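Local coordinates for protein gingipain R2 Pro-Domain (PDB 4IEF) that probably keeps the arginine-specific cysteine protease gingipain R2 of Porphyromonas gingivalis latent, acting as the propeptide of its zymogen, at residues D125-G130 with T160-I165; D95-P100 with L154-V159; R142-Q147 with S201-Y206; R17-S20 with S26-Q29; T38-Q41 with V46-V49. All coordinates share one frame; numbering follows the deposited sequence.

Contact 1 of 5, residues D125-G130 with T160-I165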
# COMPACT_ATOMS: atom_id res chain seq x y z
N ASP A 125 -19.05 -11.48 -35.60
CA ASP A 125 -19.42 -10.21 -36.22
C ASP A 125 -20.27 -9.36 -35.26
O ASP A 125 -21.50 -9.30 -35.38
CB ASP A 125 -20.14 -10.44 -37.56
CG ASP A 125 -20.39 -9.21 -38.42
OD1 ASP A 125 -19.80 -8.13 -38.12
OD2 ASP A 125 -21.15 -9.31 -39.41
N LYS A 126 -19.58 -8.73 -34.28
CA LYS A 126 -20.16 -7.84 -33.26
C LYS A 126 -19.05 -6.97 -32.64
O LYS A 126 -17.86 -7.31 -32.77
CB LYS A 126 -20.91 -8.63 -32.17
CG LYS A 126 -20.04 -9.46 -31.23
CD LYS A 126 -20.80 -9.84 -29.97
CE LYS A 126 -19.88 -10.10 -28.81
NZ LYS A 126 -20.64 -10.40 -27.57
N PHE A 127 -19.43 -5.88 -31.94
CA PHE A 127 -18.47 -5.00 -31.29
C PHE A 127 -18.17 -5.47 -29.88
O PHE A 127 -19.09 -5.71 -29.09
CB PHE A 127 -18.95 -3.54 -31.29
CG PHE A 127 -18.67 -2.85 -32.60
CD1 PHE A 127 -19.61 -2.88 -33.63
CD2 PHE A 127 -17.47 -2.20 -32.82
CE1 PHE A 127 -19.35 -2.25 -34.85
CE2 PHE A 127 -17.21 -1.58 -34.04
CZ PHE A 127 -18.15 -1.60 -35.05
N PHE A 128 -16.88 -5.64 -29.59
CA PHE A 128 -16.35 -6.05 -28.29
C PHE A 128 -15.84 -4.82 -27.53
O PHE A 128 -15.29 -3.93 -28.17
CB PHE A 128 -15.22 -7.08 -28.47
CG PHE A 128 -15.68 -8.45 -28.92
CD1 PHE A 128 -15.87 -9.47 -28.00
CD2 PHE A 128 -15.89 -8.73 -30.27
CE1 PHE A 128 -16.28 -10.75 -28.41
CE2 PHE A 128 -16.31 -10.00 -30.68
CZ PHE A 128 -16.49 -11.00 -29.75
N PRO A 129 -16.00 -4.73 -26.18
CA PRO A 129 -16.64 -5.69 -25.26
C PRO A 129 -18.17 -5.69 -25.34
O PRO A 129 -18.81 -6.66 -24.92
CB PRO A 129 -16.14 -5.23 -23.88
CG PRO A 129 -15.96 -3.74 -24.04
CD PRO A 129 -15.49 -3.54 -25.45
N GLY A 130 -18.75 -4.63 -25.90
CA GLY A 130 -20.19 -4.47 -26.07
C GLY A 130 -20.74 -3.23 -25.39
O GLY A 130 -21.42 -2.43 -26.03
N THR A 160 -15.36 -7.07 -39.22
CA THR A 160 -15.39 -5.91 -40.13
C THR A 160 -14.08 -5.09 -40.05
O THR A 160 -13.86 -4.22 -40.91
CB THR A 160 -16.61 -5.02 -39.85
OG1 THR A 160 -16.49 -4.44 -38.56
CG2 THR A 160 -17.93 -5.76 -40.00
N LYS A 161 -13.24 -5.34 -39.02
CA LYS A 161 -11.96 -4.65 -38.75
C LYS A 161 -12.21 -3.15 -38.48
O LYS A 161 -11.38 -2.29 -38.83
CB LYS A 161 -10.94 -4.86 -39.90
CG LYS A 161 -10.39 -6.29 -39.98
CD LYS A 161 -9.35 -6.47 -41.08
CE LYS A 161 -7.95 -6.06 -40.66
NZ LYS A 161 -6.92 -6.60 -41.58
N THR A 162 -13.36 -2.84 -37.86
CA THR A 162 -13.75 -1.47 -37.55
C THR A 162 -13.57 -1.20 -36.05
O THR A 162 -14.07 -1.94 -35.19
CB THR A 162 -15.19 -1.20 -38.03
OG1 THR A 162 -15.26 -1.45 -39.44
CG2 THR A 162 -15.64 0.22 -37.75
N LEU A 163 -12.83 -0.12 -35.76
CA LEU A 163 -12.60 0.34 -34.40
C LEU A 163 -13.34 1.65 -34.17
O LEU A 163 -13.18 2.60 -34.95
CB LEU A 163 -11.10 0.50 -34.11
CG LEU A 163 -10.72 1.02 -32.71
CD1 LEU A 163 -10.77 -0.10 -31.66
CD2 LEU A 163 -9.36 1.66 -32.72
N ARG A 164 -14.13 1.70 -33.10
CA ARG A 164 -14.86 2.89 -32.67
C ARG A 164 -14.11 3.52 -31.50
O ARG A 164 -13.87 2.85 -30.49
CB ARG A 164 -16.31 2.54 -32.28
CG ARG A 164 -17.18 2.25 -33.49
CD ARG A 164 -18.58 1.83 -33.08
NE ARG A 164 -19.42 1.55 -34.24
CZ ARG A 164 -20.66 1.08 -34.18
NH1 ARG A 164 -21.23 0.84 -33.01
NH2 ARG A 164 -21.35 0.86 -35.29
N ILE A 165 -13.66 4.77 -31.68
CA ILE A 165 -12.92 5.52 -30.68
C ILE A 165 -13.86 6.54 -30.05
O ILE A 165 -14.21 7.53 -30.70
CB ILE A 165 -11.64 6.19 -31.28
CG1 ILE A 165 -10.68 5.13 -31.88
CG2 ILE A 165 -10.93 7.07 -30.23
CD1 ILE A 165 -9.82 5.61 -33.05
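Arg164 and Phe127 form a cation-pi stack on the antiparallel hairpin of strands 144-157 and 162-176, near the G1 beta bulge that Lys161 and Thr162 make opposite Asn157. The loop 125-130 has no regular structure, but at Asp125-Phe127 it runs almost parallel to Thr160-Arg164, and from it the phenyl ring is directed at the strand. From CB of Arg164, chi1 of -74° places CG beside the backbone N, and Arg164 CG lies 3.9 Å from Phe127 CE2. The chain then continues extended from CG to NE, so that successive atoms travel over one face of the ring: CD stands over the rim and makes a CH-pi contact, and Arg164 NE lies 3.5 Å from Phe127 CZ. The guanidinium carbon CZ follows, 3.6 Å from Phe127 CE1, and NH2 is close to the same ring atom. The two planes are inclined by about 20° and their centres are 4.0 Å apart, a nearly flat overlap. Outside this pair, NE forms a salt bridge with Glu92 on strand 79-93, which would help to hold the guanidinium in its rotation over the ring. Phe127 also touches Asn157, which ties the aromatic group to the hairpin. The methyl of Thr162 approaches ring atom CZ more loosely, while its carbonyl O lies obliquely to the ring. At the start of the segment, the exposed Asp125 is hydrogen-bonded through OD1 to Asn157 ND2, and Asp125 OD1 at the same time rests 3.6 Å from Thr160 CG2.

Contact 2 of 5, residues D95-P100 with L154-V159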
# COMPACT_ATOMS: atom_id res chain seq x y z
N ASP A 95 -10.38 -0.77 -41.28
CA ASP A 95 -9.35 -1.74 -41.66
C ASP A 95 -8.19 -1.73 -40.64
O ASP A 95 -7.01 -1.66 -40.99
CB ASP A 95 -8.84 -1.51 -43.10
CG ASP A 95 -8.15 -2.71 -43.72
OD1 ASP A 95 -8.72 -3.83 -43.65
OD2 ASP A 95 -7.06 -2.53 -44.31
N VAL A 96 -8.56 -1.82 -39.36
CA VAL A 96 -7.63 -1.84 -38.24
C VAL A 96 -7.57 -3.25 -37.70
O VAL A 96 -8.60 -3.89 -37.50
CB VAL A 96 -8.05 -0.82 -37.13
CG1 VAL A 96 -7.04 -0.81 -35.98
CG2 VAL A 96 -8.22 0.58 -37.70
N LEU A 97 -6.35 -3.75 -37.47
CA LEU A 97 -6.16 -5.05 -36.84
C LEU A 97 -5.72 -4.79 -35.41
O LEU A 97 -4.60 -4.31 -35.19
CB LEU A 97 -5.17 -5.94 -37.62
CG LEU A 97 -4.80 -7.29 -36.99
CD1 LEU A 97 -5.99 -8.24 -36.94
CD2 LEU A 97 -3.65 -7.94 -37.73
N ILE A 98 -6.62 -5.02 -34.44
CA ILE A 98 -6.34 -4.85 -33.01
C ILE A 98 -5.75 -6.16 -32.50
O ILE A 98 -6.29 -7.23 -32.79
CB ILE A 98 -7.59 -4.39 -32.20
CG1 ILE A 98 -8.06 -2.97 -32.62
CG2 ILE A 98 -7.39 -4.50 -30.67
CD1 ILE A 98 -7.11 -1.76 -32.31
N ALA A 99 -4.63 -6.06 -31.76
CA ALA A 99 -3.92 -7.20 -31.18
C ALA A 99 -4.77 -7.95 -30.14
O ALA A 99 -5.51 -7.31 -29.39
CB ALA A 99 -2.62 -6.73 -30.55
N PRO A 100 -4.67 -9.30 -30.08
CA PRO A 100 -5.45 -10.04 -29.08
C PRO A 100 -4.77 -10.00 -27.71
O PRO A 100 -3.54 -9.93 -27.62
CB PRO A 100 -5.50 -11.45 -29.66
CG PRO A 100 -4.24 -11.58 -30.44
CD PRO A 100 -3.83 -10.21 -30.89
N LEU A 154 -13.05 2.05 -26.36
CA LEU A 154 -12.54 1.39 -27.56
C LEU A 154 -13.38 0.14 -27.82
O LEU A 154 -13.33 -0.83 -27.07
CB LEU A 154 -11.03 1.09 -27.43
CG LEU A 154 -10.10 2.30 -27.25
CD1 LEU A 154 -8.71 1.86 -26.88
CD2 LEU A 154 -10.05 3.17 -28.50
N GLN A 155 -14.22 0.22 -28.86
CA GLN A 155 -15.13 -0.85 -29.28
C GLN A 155 -14.66 -1.36 -30.65
O GLN A 155 -14.47 -0.56 -31.57
CB GLN A 155 -16.59 -0.37 -29.30
CG GLN A 155 -17.09 0.21 -27.97
CD GLN A 155 -17.34 -0.82 -26.88
OE1 GLN A 155 -17.86 -1.91 -27.12
NE2 GLN A 155 -17.02 -0.46 -25.64
N TYR A 156 -14.38 -2.66 -30.76
CA TYR A 156 -13.81 -3.23 -31.98
C TYR A 156 -14.56 -4.45 -32.46
O TYR A 156 -14.77 -5.41 -31.70
CB TYR A 156 -12.32 -3.56 -31.74
CG TYR A 156 -11.59 -4.22 -32.89
CD1 TYR A 156 -11.28 -3.50 -34.04
CD2 TYR A 156 -11.15 -5.54 -32.80
CE1 TYR A 156 -10.58 -4.09 -35.09
CE2 TYR A 156 -10.44 -6.14 -33.85
CZ TYR A 156 -10.16 -5.41 -34.99
OH TYR A 156 -9.46 -6.00 -36.01
N ASN A 157 -14.94 -4.41 -33.74
CA ASN A 157 -15.58 -5.51 -34.45
C ASN A 157 -14.46 -6.24 -35.19
O ASN A 157 -13.86 -5.66 -36.10
CB ASN A 157 -16.69 -5.01 -35.39
CG ASN A 157 -17.55 -6.10 -35.99
OD1 ASN A 157 -17.06 -7.13 -36.48
ND2 ASN A 157 -18.85 -5.89 -36.00
N PRO A 158 -14.11 -7.49 -34.79
CA PRO A 158 -12.98 -8.20 -35.44
C PRO A 158 -13.23 -8.65 -36.88
O PRO A 158 -12.28 -8.72 -37.66
CB PRO A 158 -12.76 -9.41 -34.54
CG PRO A 158 -13.52 -9.15 -33.29
CD PRO A 158 -14.68 -8.31 -33.70
N VAL A 159 -14.49 -8.95 -37.24
CA VAL A 159 -14.87 -9.42 -38.57
C VAL A 159 -14.82 -8.25 -39.59
O VAL A 159 -14.30 -8.43 -40.69
CB VAL A 159 -16.26 -10.13 -38.54
CG1 VAL A 159 -16.84 -10.32 -39.95
CG2 VAL A 159 -16.17 -11.46 -37.81
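Across this contact the irregular chain of Val96-Ile98 passes the end of strand 144-157 with no backbone pairing between them, the CA atoms of Ile98 and Tyr156 being 7.7 Å apart. Tyr156 spans the gap. Its CG is anti to the backbone N (chi1 177°), and the ring extends from the strand until the hydroxyl arrives between two peptide groups of the loop. There Tyr156 OH donates to Val96 O at 2.7 Å, approaching in the carbonyl plane on a lone pair with a C=O...donor angle of 139°. Tyr156 OH also accepts a weak but fairly straight bond from Ile98 N, at 3.4 Å and 163°. Val96 O sits at the ring's edge, close to its plane.

Ile98 covers a face. Its CG1 stands almost over the ring centre, 3.6 Å from the centroid of the Tyr156 ring, as a CH-pi contact, while Ile98 CB lies over the CE2 side at 3.7 Å from Tyr156 CE2. The two side chains run antiparallel. On the opposite face, Pro158 N is offset toward the rim. Leu163 of strand 162-176 packs on both Ile98 and Tyr156, and Phe37 also reaches Ile98, adding apolar cover. Ile98 O is held in turn by Tyr122 OH.

Buried among hydrocarbon, the tyrosine hydroxyl is used as both donor and acceptor; this pairing satisfies a main-chain carbonyl and probably fixes the direction of the O-H bond, adding a side-chain tie to the backbone bond of Val96 with Lys161.

Contact 3 of 5, residues R142-Q147 with S201-Y206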
# COMPACT_ATOMS: atom_id res chain seq x y z
N ARG A 142 -14.32 1.00 5.21
CA ARG A 142 -14.58 1.43 6.59
C ARG A 142 -16.05 1.88 6.75
O ARG A 142 -16.91 1.03 6.95
CB ARG A 142 -13.56 2.49 7.06
CG ARG A 142 -13.53 2.64 8.57
CD ARG A 142 -12.21 3.14 9.09
NE ARG A 142 -12.14 2.96 10.54
CZ ARG A 142 -11.26 2.20 11.18
NH1 ARG A 142 -10.31 1.56 10.50
NH2 ARG A 142 -11.29 2.10 12.50
N ASP A 143 -16.33 3.19 6.65
CA ASP A 143 -17.68 3.75 6.83
C ASP A 143 -18.32 4.21 5.51
O ASP A 143 -19.42 4.76 5.54
CB ASP A 143 -17.64 4.92 7.84
CG ASP A 143 -17.14 4.54 9.23
OD1 ASP A 143 -16.13 5.13 9.67
OD2 ASP A 143 -17.77 3.68 9.86
N VAL A 144 -17.64 3.99 4.37
CA VAL A 144 -18.16 4.44 3.07
C VAL A 144 -18.33 3.25 2.10
O VAL A 144 -17.39 2.47 1.92
CB VAL A 144 -17.29 5.57 2.43
CG1 VAL A 144 -17.88 6.03 1.10
CG2 VAL A 144 -17.14 6.77 3.38
N ARG A 145 -19.53 3.14 1.49
CA ARG A 145 -19.83 2.13 0.48
C ARG A 145 -19.41 2.73 -0.85
O ARG A 145 -19.84 3.83 -1.20
CB ARG A 145 -21.31 1.70 0.49
CG ARG A 145 -21.61 0.48 -0.40
CD ARG A 145 -22.99 -0.09 -0.16
NE ARG A 145 -23.36 -1.13 -1.12
CZ ARG A 145 -24.12 -0.94 -2.20
NH1 ARG A 145 -24.57 0.28 -2.49
NH2 ARG A 145 -24.43 -1.95 -2.99
N GLY A 146 -18.52 2.04 -1.55
CA GLY A 146 -17.99 2.49 -2.83
C GLY A 146 -18.30 1.56 -3.98
O GLY A 146 -18.65 0.38 -3.77
N GLN A 147 -18.17 2.08 -5.20
CA GLN A 147 -18.36 1.33 -6.43
C GLN A 147 -17.53 1.97 -7.55
O GLN A 147 -17.47 3.20 -7.66
CB GLN A 147 -19.84 1.23 -6.82
CG GLN A 147 -20.11 0.01 -7.70
CD GLN A 147 -21.56 -0.41 -7.80
OE1 GLN A 147 -22.45 0.21 -7.23
NE2 GLN A 147 -21.82 -1.48 -8.53
N SER A 201 -9.13 10.80 -1.40
CA SER A 201 -8.19 10.34 -2.43
C SER A 201 -8.72 9.13 -3.22
O SER A 201 -8.39 9.01 -4.39
CB SER A 201 -6.84 9.99 -1.80
OG SER A 201 -6.97 9.01 -0.79
N VAL A 202 -9.51 8.25 -2.59
CA VAL A 202 -10.07 7.07 -3.25
C VAL A 202 -11.28 7.48 -4.11
O VAL A 202 -11.33 7.14 -5.29
CB VAL A 202 -10.42 5.94 -2.23
CG1 VAL A 202 -11.32 4.87 -2.84
CG2 VAL A 202 -9.16 5.30 -1.66
N PHE A 203 -12.25 8.21 -3.52
CA PHE A 203 -13.48 8.61 -4.21
C PHE A 203 -13.37 10.02 -4.79
O PHE A 203 -13.04 10.97 -4.07
CB PHE A 203 -14.70 8.51 -3.26
CG PHE A 203 -14.79 7.20 -2.50
CD1 PHE A 203 -14.58 7.16 -1.13
CD2 PHE A 203 -15.04 6.00 -3.17
CE1 PHE A 203 -14.64 5.95 -0.43
CE2 PHE A 203 -15.12 4.80 -2.47
CZ PHE A 203 -14.92 4.78 -1.10
N MET A 204 -13.63 10.16 -6.10
CA MET A 204 -13.55 11.45 -6.80
C MET A 204 -14.80 12.34 -6.53
O MET A 204 -14.77 13.52 -6.87
CB MET A 204 -13.30 11.27 -8.32
CG MET A 204 -14.42 10.57 -9.10
SD MET A 204 -14.03 10.36 -10.88
CE MET A 204 -14.12 12.06 -11.45
N ASN A 205 -15.84 11.79 -5.86
CA ASN A 205 -17.07 12.52 -5.54
C ASN A 205 -17.26 12.73 -4.02
O ASN A 205 -18.31 13.25 -3.61
CB ASN A 205 -18.28 11.77 -6.12
CG ASN A 205 -18.59 10.46 -5.43
OD1 ASN A 205 -17.71 9.65 -5.14
ND2 ASN A 205 -19.86 10.25 -5.12
N TYR A 206 -16.27 12.34 -3.18
CA TYR A 206 -16.36 12.43 -1.72
C TYR A 206 -16.41 13.88 -1.21
O TYR A 206 -17.31 14.20 -0.41
CB TYR A 206 -15.22 11.67 -1.02
CG TYR A 206 -15.41 11.56 0.48
CD1 TYR A 206 -16.35 10.69 1.02
CD2 TYR A 206 -14.69 12.37 1.35
CE1 TYR A 206 -16.56 10.62 2.40
CE2 TYR A 206 -14.89 12.31 2.73
CZ TYR A 206 -15.82 11.42 3.25
OH TYR A 206 -16.03 11.35 4.61
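Val144 spreads its two methyls between two aromatic side chains, CG1 turned to Phe203 and CG2 to Tyr206. With CG1 anti to the backbone N (chi1 -179°), Val144 CG1 lies 3.6 Å from Phe203 CE1 and a little farther from CZ, coming at the ring obliquely. Phe203 and Val144 reach out from facing backbones and overlap lengthwise, which brings the far end of the ring alongside the body of the valine, with Val144 CB 3.9 Å from Phe203 CE1. Val144 CG2 reaches Tyr206 CE1 at 4.0 Å, again obliquely.

The ring of Phe203 also spans to the next residue on the same side of the strand. There Gly146, with no side chain in the way, lets Phe203 CE2 settle 3.7 Å from Gly146 CA. On one face of the phenyl, Val202 CG1 stands above the centre. No hydrogen bond joins the two segments; the contact is apolar, whereas the polar end of Tyr206 turns to Glu196.

Helical geometry ends with Val202, and Phe203 begins the exit from helix 196-202, so this packing lays the departing chain onto the start of strand 144-157. Tyr199 of that helix meets both Val144 and the Tyr206 ring, Ala74 of strand 69-74 touches Val144, and Asn205 OD1 accepts from Ala74 N, joining the helix exit to two neighbouring strands of the large sheet.

Contact 4 of 5, residues R17-S20 with S26-Q29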
# COMPACT_ATOMS: atom_id res chain seq x y z
N ARG A 17 -13.30 14.16 -15.53
CA ARG A 17 -13.77 15.08 -14.49
C ARG A 17 -15.20 14.80 -14.02
O ARG A 17 -16.02 14.31 -14.79
CB ARG A 17 -13.65 16.55 -14.95
CG ARG A 17 -14.52 16.98 -16.14
CD ARG A 17 -14.50 18.50 -16.27
NE ARG A 17 -15.45 19.00 -17.27
CZ ARG A 17 -15.11 19.54 -18.43
NH1 ARG A 17 -13.83 19.66 -18.77
NH2 ARG A 17 -16.04 19.97 -19.27
N LEU A 18 -15.46 15.11 -12.73
CA LEU A 18 -16.76 14.99 -12.08
C LEU A 18 -17.60 16.20 -12.47
O LEU A 18 -17.27 17.32 -12.06
CB LEU A 18 -16.57 14.87 -10.55
CG LEU A 18 -17.84 14.79 -9.69
CD1 LEU A 18 -18.43 13.38 -9.69
CD2 LEU A 18 -17.54 15.23 -8.27
N LEU A 19 -18.64 15.99 -13.28
CA LEU A 19 -19.52 17.08 -13.73
C LEU A 19 -20.52 17.48 -12.65
O LEU A 19 -20.70 18.67 -12.41
CB LEU A 19 -20.27 16.73 -15.03
CG LEU A 19 -19.44 16.57 -16.31
CD1 LEU A 19 -20.33 16.22 -17.48
CD2 LEU A 19 -18.68 17.83 -16.67
N SER A 20 -21.17 16.48 -12.01
CA SER A 20 -22.16 16.70 -10.96
C SER A 20 -22.09 15.62 -9.88
O SER A 20 -21.69 14.49 -10.17
CB SER A 20 -23.58 16.74 -11.54
OG SER A 20 -23.72 17.71 -12.56
N SER A 26 -23.99 10.63 -9.16
CA SER A 26 -22.78 11.24 -9.72
C SER A 26 -22.77 11.25 -11.25
O SER A 26 -23.14 10.26 -11.88
CB SER A 26 -21.53 10.49 -9.24
OG SER A 26 -21.24 10.73 -7.87
N LYS A 27 -22.28 12.35 -11.82
CA LYS A 27 -22.14 12.53 -13.26
C LYS A 27 -20.65 12.63 -13.58
O LYS A 27 -19.99 13.57 -13.14
CB LYS A 27 -22.92 13.77 -13.74
CG LYS A 27 -23.52 13.63 -15.13
CD LYS A 27 -24.40 14.83 -15.46
CE LYS A 27 -24.62 14.98 -16.94
NZ LYS A 27 -25.32 16.26 -17.25
N VAL A 28 -20.11 11.60 -14.26
CA VAL A 28 -18.68 11.52 -14.56
C VAL A 28 -18.47 11.62 -16.07
O VAL A 28 -19.11 10.90 -16.85
CB VAL A 28 -18.01 10.25 -13.95
CG1 VAL A 28 -16.49 10.25 -14.18
CG2 VAL A 28 -18.31 10.11 -12.46
N GLN A 29 -17.55 12.51 -16.47
CA GLN A 29 -17.18 12.71 -17.86
C GLN A 29 -15.81 12.09 -18.14
O GLN A 29 -14.84 12.33 -17.42
CB GLN A 29 -17.16 14.22 -18.20
CG GLN A 29 -16.45 14.56 -19.52
CD GLN A 29 -16.48 16.03 -19.83
OE1 GLN A 29 -17.52 16.60 -20.14
NE2 GLN A 29 -15.32 16.67 -19.78
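Lys27 O takes two backbone N-H groups from the facing strand, Leu19 N at 2.8 Å and, more weakly, Ser20 N at 3.3 Å. Beside this doubled acceptance Lys27 N gives a nearly straight bond (173°) to Ser20 O at 2.8 Å. At the other end the Arg17-Gln29 pair is closed by two bonds, the shorter running from Gln29 N to Arg17 O. These main-chain bonds make the tight part of the contact, and between them Leu18 and Val28 form a non-hydrogen-bonded pair whose side chains share one face of the sheet. That face is turned inward, where Leu18 meets Met204 and Asn205 and Val28 meets Leu73, although Leu18 CD1 and Val28 CG2 themselves are 4.3 Å apart.

Leu19 and Ser20, opposite Lys27, form a classic beta bulge, which shifts the register by one within the antiparallel hairpin of strands 17-22 and 25-31; the latter strand pairs on its other edge with strand 162-176. At the bulge Leu19 points toward the partner strand, and Leu19 CG comes 3.8 Å from Gln29 CB.

The open side lies at Arg17, Leu19 and the Lys27 amine. Arg17 is exposed alongside Gln29, which is itself buried and packs also on Val170. Gln29 NE2 stands 3.2 Å from Arg17 CZ, over the centre of the guanidinium, with the two planes 53° apart. The amide turns its donor NE2, not OE1, to nitrogens that are donors too, and no hydrogen bond forms. Lys27 CB touches Ser20 CB at 3.8 Å, but the Lys27 amine turns outward.

Contact 5 of 5, residues T38-Q41 with V46-V49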
# COMPACT_ATOMS: atom_id res chain seq x y z
N THR A 38 0.57 0.76 -30.78
CA THR A 38 1.89 0.12 -30.86
C THR A 38 1.76 -1.12 -31.75
O THR A 38 0.94 -2.00 -31.48
CB THR A 38 2.41 -0.21 -29.44
OG1 THR A 38 2.36 0.97 -28.63
CG2 THR A 38 3.82 -0.77 -29.43
N GLY A 39 2.55 -1.16 -32.81
CA GLY A 39 2.58 -2.27 -33.75
C GLY A 39 3.28 -3.48 -33.16
O GLY A 39 4.40 -3.37 -32.66
N VAL A 40 2.60 -4.63 -33.18
CA VAL A 40 3.15 -5.89 -32.66
C VAL A 40 3.04 -6.99 -33.73
O VAL A 40 2.14 -6.96 -34.57
CB VAL A 40 2.52 -6.34 -31.31
CG1 VAL A 40 2.85 -5.38 -30.17
CG2 VAL A 40 1.01 -6.54 -31.42
N GLN A 41 3.93 -7.98 -33.63
CA GLN A 41 4.01 -9.14 -34.52
C GLN A 41 2.98 -10.19 -34.14
O GLN A 41 2.97 -10.67 -33.01
CB GLN A 41 5.43 -9.75 -34.45
CG GLN A 41 5.71 -10.76 -35.57
CD GLN A 41 7.17 -11.08 -35.70
OE1 GLN A 41 7.85 -11.47 -34.74
NE2 GLN A 41 7.69 -10.97 -36.92
N VAL A 46 0.88 -7.57 -38.74
CA VAL A 46 1.08 -6.49 -37.77
C VAL A 46 -0.27 -6.06 -37.20
O VAL A 46 -1.15 -5.63 -37.95
CB VAL A 46 1.86 -5.28 -38.34
CG1 VAL A 46 1.99 -4.16 -37.31
CG2 VAL A 46 3.23 -5.72 -38.80
N ALA A 47 -0.40 -6.17 -35.88
CA ALA A 47 -1.59 -5.78 -35.14
C ALA A 47 -1.26 -4.60 -34.23
O ALA A 47 -0.08 -4.35 -33.96
CB ALA A 47 -2.11 -6.96 -34.33
N GLN A 48 -2.28 -3.86 -33.79
CA GLN A 48 -2.09 -2.66 -32.97
C GLN A 48 -2.50 -2.86 -31.53
O GLN A 48 -3.59 -3.36 -31.25
CB GLN A 48 -2.86 -1.46 -33.57
CG GLN A 48 -2.46 -1.08 -35.00
CD GLN A 48 -1.00 -0.72 -35.16
OE1 GLN A 48 -0.41 -0.01 -34.35
NE2 GLN A 48 -0.38 -1.20 -36.23
N VAL A 49 -1.62 -2.45 -30.60
CA VAL A 49 -1.89 -2.47 -29.16
C VAL A 49 -2.29 -1.02 -28.79
O VAL A 49 -1.44 -0.13 -28.81
CB VAL A 49 -0.72 -3.01 -28.28
CG1 VAL A 49 -1.03 -2.85 -26.79
CG2 VAL A 49 -0.42 -4.47 -28.60
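Val40 and Ala47 face each other through two backbone bonds, Val40 N to Ala47 O at 2.8 Å and Ala47 N to Val40 O at 3.0 Å. A second pair repeats this at Thr38 and Val49, where Val49 N reaches Thr38 O at 2.7 Å. In the non-hydrogen-bonded positions between and beyond them, CA-H groups turn to carbonyls: Gln48 CA to Thr38 O, Gly39 CA to Ala47 O and Val46 CA to Val40 O.

On the face carrying Thr38, Val40, Ala47 and Val49, the side chains pack diagonally. Val40 CG1 meets Val49 CG2 at 3.7 Å, and the two valines cross at about a right angle. With chi1 of -66°, Val40 sets its other methyl between its own backbone N and carbonyl carbon, which brings Val40 CG2 within 3.5 Å of Ala47 O and also close to Val49 CG2. The other face carries Val46 and Gln48 across from Gly39. Gln48, bent at chi2, folds its amide back over the facing glycine, which brings Gln48 OE1 to 3.5 Å from Gly39 N; Val46 CG1 lies 4.1 Å from Gly39 CA.

Farther out, Ala99 lies against Val40 and Val49, and Tyr116 adds to the cover of Val40. Gln48 also makes backbone hydrogen bonds with Leu97 and Ala99, so the outer edge of strand 45-51 holds the loop 95-100. Apolar side chains of the other protein chain of the assembly pack on Thr38 and Val49. The regular antiparallel register, without a bulge, is that of a two-stranded beta hairpin, strands 36-42 and 45-51, set apart from the large sheet.

Overall arrangement
Contacts 1 and 2 touch, their centres 6 Å apart, and share the hairpin of strands 144-157 and 162-176; contact 1 is a charged aromatic stack at the surface, contact 2 a buried tyrosine. Contact 5 adjoins contact 2 through backbone bonds of Gln48 with Leu97 and Ala99. Across the chain's centre from contacts 2 and 5, contacts 3 and 4 abut, Asn205 and Met204 lying against Ser26 and Leu18. Contact 3 uses the same strand 144-157 as contact 2, yet their centres are 35 Å apart. The partly buried hairpin contacts 4 and 5 rest on main-chain bonds, one bulged, one regular, whereas contacts 1 to 3 depend on aromatic side chains.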